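Local coordinates for lysozyme (Meretrix lusoria, PDB 4PJ2), which hydrolyses the beta-1,4 glycosidic linkages of bacterial peptidoglycan, lysing Gram-positive Micrococcus luteus, and also degrades chitin, at residues D[92-97]-D[106-111]. Residues are numbered along the deposited sequence; the frame is centred on the assembly and turned at random.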
# COMPACT_ATOMS: atom_id res chain seq x y z
N GLU D 92 -5.39 8.47 7.82
CA GLU D 92 -5.39 8.26 6.37
C GLU D 92 -4.03 8.57 5.78
O GLU D 92 -3.52 7.86 4.94
CB GLU D 92 -6.43 9.16 5.68
CG GLU D 92 -7.87 8.86 6.04
CD GLU D 92 -8.35 7.58 5.45
OE1 GLU D 92 -8.89 7.65 4.31
OE2 GLU D 92 -8.24 6.54 6.10
N HIS D 93 -3.44 9.65 6.26
CA HIS D 93 -2.16 10.03 5.72
C HIS D 93 -1.09 8.96 5.98
O HIS D 93 -0.31 8.65 5.10
CB HIS D 93 -1.70 11.34 6.31
CG HIS D 93 -0.51 11.86 5.60
ND1 HIS D 93 -0.58 12.33 4.30
CD2 HIS D 93 0.80 11.91 5.94
CE1 HIS D 93 0.63 12.67 3.90
NE2 HIS D 93 1.48 12.43 4.87
N ASN D 94 -1.12 8.40 7.18
CA ASN D 94 -0.15 7.39 7.58
C ASN D 94 -0.47 6.01 7.01
O ASN D 94 0.44 5.24 6.72
CB ASN D 94 -0.12 7.32 9.11
CG ASN D 94 0.93 6.36 9.64
OD1 ASN D 94 0.62 5.46 10.41
ND2 ASN D 94 2.16 6.54 9.21
N GLY D 95 -1.76 5.71 6.86
CA GLY D 95 -2.20 4.36 6.55
C GLY D 95 -2.88 4.12 5.22
O GLY D 95 -3.25 2.99 4.96
N GLY D 96 -3.04 5.15 4.39
CA GLY D 96 -3.73 4.99 3.11
C GLY D 96 -5.23 5.18 3.20
O GLY D 96 -5.74 5.67 4.20
N PRO D 97 -5.97 4.80 2.14
CA PRO D 97 -7.40 5.13 2.04
C PRO D 97 -8.26 4.62 3.17
O PRO D 97 -9.30 5.22 3.40
CB PRO D 97 -7.80 4.49 0.72
CG PRO D 97 -6.57 4.59 -0.09
CD PRO D 97 -5.48 4.21 0.89
N ILE D 106 -2.87 3.65 14.80
CA ILE D 106 -3.29 4.14 16.12
C ILE D 106 -2.12 4.77 16.87
O ILE D 106 -2.28 5.83 17.45
CB ILE D 106 -3.92 3.03 16.99
CG1 ILE D 106 -5.29 2.65 16.41
CG2 ILE D 106 -4.07 3.47 18.46
CD1 ILE D 106 -5.91 1.43 17.07
N GLY D 107 -0.96 4.11 16.87
CA GLY D 107 0.21 4.65 17.53
C GLY D 107 0.62 5.97 16.91
O GLY D 107 0.94 6.93 17.62
N TYR D 108 0.54 6.05 15.58
CA TYR D 108 0.88 7.28 14.86
C TYR D 108 0.04 8.45 15.38
O TYR D 108 0.58 9.52 15.67
CB TYR D 108 0.61 7.09 13.36
CG TYR D 108 0.88 8.30 12.49
CD1 TYR D 108 -0.13 9.23 12.24
CD2 TYR D 108 2.09 8.46 11.85
CE1 TYR D 108 0.10 10.32 11.43
CE2 TYR D 108 2.32 9.54 11.02
CZ TYR D 108 1.30 10.47 10.81
OH TYR D 108 1.49 11.54 9.97
N TRP D 109 -1.27 8.25 15.49
CA TRP D 109 -2.18 9.28 15.99
C TRP D 109 -1.91 9.61 17.47
O TRP D 109 -1.91 10.78 17.85
CB TRP D 109 -3.63 8.84 15.80
CG TRP D 109 -4.63 9.74 16.47
CD1 TRP D 109 -5.55 9.36 17.40
CD2 TRP D 109 -4.82 11.14 16.26
NE1 TRP D 109 -6.31 10.45 17.78
CE2 TRP D 109 -5.87 11.56 17.10
CE3 TRP D 109 -4.20 12.10 15.43
CZ2 TRP D 109 -6.33 12.88 17.14
CZ3 TRP D 109 -4.65 13.40 15.48
CH2 TRP D 109 -5.70 13.78 16.33
N ASN D 110 -1.66 8.59 18.29
CA ASN D 110 -1.36 8.79 19.71
C ASN D 110 -0.10 9.62 19.84
O ASN D 110 -0.03 10.51 20.70
CB ASN D 110 -1.18 7.44 20.40
CG ASN D 110 -2.50 6.74 20.68
OD1 ASN D 110 -3.56 7.35 20.60
ND2 ASN D 110 -2.44 5.46 21.02
N ARG D 111 0.90 9.31 19.04
CA ARG D 111 2.17 10.01 19.11
C ARG D 111 2.09 11.41 18.52
O ARG D 111 2.67 12.35 19.09
CB ARG D 111 3.30 9.19 18.47
CG ARG D 111 3.65 7.89 19.20
CD ARG D 111 5.01 7.34 18.74
NE ARG D 111 5.16 7.37 17.29
CZ ARG D 111 4.66 6.45 16.46
NH1 ARG D 111 3.98 5.41 16.93
NH2 ARG D 111 4.86 6.58 15.16
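Tyr-108 OH, which reaches to 4.1 Å from CD2 at the edge of the His-93 ring, is hydrogen-bonded to OE2 of Glu-18, the predicted proton donor of this lysozyme. The ring behind that hydroxyl illustrates how an aromatic face can carry a polar side chain. Asn-94 is laid over it, with CB 3.5 Å from the ring centroid and only 5° off the ring normal, a CH-pi contact. Its CG is anti to the backbone N (chi1 -176°), which swings the amide out across the ring toward the side bearing CD2. There the amide stacks on the Tyr-108 ring, the two planes 10° apart. ND2 lies 3.3 Å from Tyr-108 CD2, while OD1 sits 3.4 Å from Tyr-108 CB, near the root of the ring.

No hydrogen bond joins the two segments: the flat groups meet through their faces, so the polar edge of the amide can be used elsewhere. Asn-94 OD1 is hydrogen-bonded to the hydroxyl of Tyr-89 and ND2 to that of Ser-86, both of the partner chain, a putative exported protein. His-93, a substrate-binding residue, is held at both ring nitrogens, ND1 by Tyr-44 and NE2 by the carbonyl of Phe-38.

In the fold, the contact joins the C-terminal end of helix 86-95 to helix 106-112, and Ile-14 and Met-17 of helix 8-19 pack against Tyr-108 as well. The partner chain thus holds, through its hydroxyls, the amide stacked on the ring whose hydroxyl bonds Glu-18, consistent with binding over the substrate site, as an inhibitor would.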